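Local coordinates for protein spermidine N(1)-acetyltransferase (Vibrio cholerae serotype O1, PDB 7KWJ) that transfers an acetyl group from acetyl-CoA to the primary amino groups of spermidine and spermine, protecting the cell against polyamine toxicity, at residues S3-R8 / R100-R105. The protein carries 10 engineered substitutions. Sequence-based numbering, arbitrary orientation.
Sequences SQLTLR and RTLINR
Arg105 NH1 donates a hydrogen bond to the backbone Leu5 O, 3.0 Å away. The bond is nearly straight at the hydrogen, 166°. Leu5 O lies in the plane of the guanidinium, at its edge, but NH1 sits well above the plane of the Leu5 carbonyl. The Arg105 side chain leaves the helix with CG anti to the backbone N (chi1 -161°). It then bends at both chi2 and chi3, which turns the guanidinium toward the residues that lead into the strand. Arg105 NH2 lies 3.4 Å from Ser3 CB, which sits oblique to the guanidinium. The aliphatic part of Arg105 is used as well. Arg105 CG lies 4.0 Å from Leu7 CD1, and the two side chains run past each other in opposite directions.

In this GNAT fold, strand 6-9, outermost of the sheet within this chain, pairs antiparallel with strand 56-61, and helix 98-113 packs on the same sheet. The axes of the short segments 6-8 and 100-105 approach to 10.0 Å, with their N-to-C directions 54° apart. Leu102 meets both leucines of the other segment. Leu102 CD2 meets Leu5 CD1 at 3.9 Å, the two side chains crossing at about a right angle. The same methyl, Leu102 CD2, is 4.1 Å from Leu7 CD1. Leu102 also rests on Val60, Ile87 and Ile89, so the apolar contact continues into the sheet. Ile87 belongs to the acetyl-CoA site, as does Arg100 on the helix, whose NH1 forms a salt bridge with Glu136.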
loop_
_atom_site.group_PDB
_atom_site.type_symbol
_atom_site.label_atom_id
_atom_site.label_comp_id
_atom_site.label_asym_id
_atom_site.label_seq_id
_atom_site.Cartn_x
_atom_site.Cartn_y
_atom_site.Cartn_z
ATOM N N SER B 3 45.980 -18.194 -9.773
ATOM C CA SER B 3 44.670 -17.659 -9.424
ATOM C C SER B 3 43.648 -18.784 -9.284
ATOM O O SER B 3 42.852 -19.031 -10.191
ATOM C CB SER B 3 44.205 -16.651 -10.478
ATOM O OG SER B 3 45.096 -15.552 -10.558
ATOM N N GLN B 4 43.678 -19.462 -8.139
ATOM C CA GLN B 4 42.766 -20.564 -7.867
ATOM C C GLN B 4 41.474 -20.116 -7.197
ATOM O O GLN B 4 40.542 -20.920 -7.084
ATOM C CB GLN B 4 43.457 -21.611 -6.986
ATOM C CG GLN B 4 44.798 -22.086 -7.531
ATOM C CD GLN B 4 45.487 -23.077 -6.610
ATOM O OE1 GLN B 4 46.678 -22.950 -6.324
ATOM N NE2 GLN B 4 44.742 -24.074 -6.146
ATOM N N LEU B 5 41.395 -18.866 -6.753
ATOM C CA LEU B 5 40.201 -18.332 -6.119
ATOM C C LEU B 5 39.309 -17.656 -7.157
ATOM O O LEU B 5 39.741 -17.327 -8.265
ATOM C CB LEU B 5 40.580 -17.339 -5.020
ATOM C CG LEU B 5 41.499 -17.887 -3.925
ATOM C CD1 LEU B 5 42.133 -16.752 -3.137
ATOM C CD2 LEU B 5 40.733 -18.819 -2.999
ATOM N N THR B 6 38.047 -17.447 -6.782
ATOM C CA THR B 6 37.063 -16.858 -7.681
ATOM C C THR B 6 36.160 -15.907 -6.911
ATOM O O THR B 6 35.672 -16.249 -5.829
ATOM C CB THR B 6 36.212 -17.940 -8.360
ATOM O OG1 THR B 6 35.527 -18.710 -7.364
ATOM C CG2 THR B 6 37.082 -18.862 -9.201
ATOM N N LEU B 7 35.942 -14.721 -7.471
ATOM C CA LEU B 7 34.983 -13.773 -6.925
ATOM C C LEU B 7 33.588 -14.090 -7.442
ATOM O O LEU B 7 33.410 -14.533 -8.580
ATOM C CB LEU B 7 35.359 -12.337 -7.298
ATOM C CG LEU B 7 36.060 -11.526 -6.207
ATOM C CD1 LEU B 7 37.327 -12.225 -5.742
ATOM C CD2 LEU B 7 36.366 -10.121 -6.707
ATOM N N ARG B 8 32.592 -13.854 -6.592
ATOM C CA ARG B 8 31.212 -14.161 -6.932
ATOM C C ARG B 8 30.296 -13.213 -6.172
ATOM O O ARG B 8 30.524 -12.931 -4.992
ATOM C CB ARG B 8 30.880 -15.622 -6.605
ATOM C CG ARG B 8 29.514 -16.081 -7.085
ATOM C CD ARG B 8 28.552 -16.254 -5.925
ATOM N NE ARG B 8 29.042 -17.221 -4.946
ATOM C CZ ARG B 8 28.435 -17.490 -3.796
ATOM N NH1 ARG B 8 27.311 -16.864 -3.475
ATOM N NH2 ARG B 8 28.952 -18.384 -2.963
ATOM N N ARG B 100 46.479 -10.298 -0.796
ATOM C CA ARG B 100 46.982 -9.556 -1.946
ATOM C C ARG B 100 46.418 -10.078 -3.262
ATOM O O ARG B 100 46.372 -9.328 -4.242
ATOM C CB ARG B 100 48.512 -9.597 -1.978
ATOM C CG ARG B 100 49.115 -10.987 -1.880
ATOM C CD ARG B 100 50.627 -10.945 -2.054
ATOM N NE ARG B 100 51.245 -9.879 -1.266
ATOM C CZ ARG B 100 51.538 -9.970 0.028
ATOM N NH1 ARG B 100 52.101 -8.943 0.651
ATOM N NH2 ARG B 100 51.266 -11.079 0.706
ATOM N N THR B 101 45.987 -11.339 -3.309
ATOM C CA THR B 101 45.322 -11.840 -4.507
ATOM C C THR B 101 43.934 -11.230 -4.650
ATOM O O THR B 101 43.545 -10.788 -5.737
ATOM C CB THR B 101 45.234 -13.366 -4.461
ATOM O OG1 THR B 101 46.553 -13.922 -4.399
ATOM C CG2 THR B 101 44.517 -13.901 -5.694
ATOM N N LEU B 102 43.172 -11.192 -3.554
ATOM C CA LEU B 102 41.826 -10.634 -3.606
ATOM C C LEU B 102 41.853 -9.117 -3.719
ATOM O O LEU B 102 40.937 -8.524 -4.300
ATOM C CB LEU B 102 41.039 -11.060 -2.369
ATOM C CG LEU B 102 41.018 -12.566 -2.102
ATOM C CD1 LEU B 102 40.352 -12.861 -0.765
ATOM C CD2 LEU B 102 40.325 -13.311 -3.234
ATOM N N ILE B 103 42.884 -8.474 -3.171
ATOM C CA ILE B 103 43.025 -7.030 -3.330
ATOM C C ILE B 103 43.244 -6.685 -4.797
ATOM O O ILE B 103 42.619 -5.764 -5.339
ATOM C CB ILE B 103 44.174 -6.502 -2.450
ATOM C CG1 ILE B 103 43.827 -6.675 -0.969
ATOM C CG2 ILE B 103 44.453 -5.040 -2.771
ATOM C CD1 ILE B 103 45.013 -6.529 -0.036
ATOM N N ASN B 104 44.132 -7.422 -5.465
ATOM C CA ASN B 104 44.398 -7.149 -6.873
ATOM C C ASN B 104 43.231 -7.578 -7.751
ATOM O O ASN B 104 43.015 -6.998 -8.821
ATOM C CB ASN B 104 45.682 -7.850 -7.312
ATOM C CG ASN B 104 46.341 -7.172 -8.498
ATOM O OD1 ASN B 104 46.156 -7.578 -9.648
ATOM N ND2 ASN B 104 47.113 -6.125 -8.225
ATOM N N ARG B 105 42.471 -8.586 -7.321
ATOM C CA ARG B 105 41.292 -8.990 -8.078
ATOM C C ARG B 105 40.200 -7.932 -7.991
ATOM O O ARG B 105 39.513 -7.653 -8.981
ATOM C CB ARG B 105 40.775 -10.333 -7.565
ATOM C CG ARG B 105 39.865 -11.063 -8.540
ATOM C CD ARG B 105 40.657 -11.715 -9.663
ATOM N NE ARG B 105 41.587 -12.722 -9.158
ATOM C CZ ARG B 105 41.258 -13.980 -8.880
ATOM N NH1 ARG B 105 40.012 -14.403 -9.054
ATOM N NH2 ARG B 105 42.178 -14.819 -8.424
#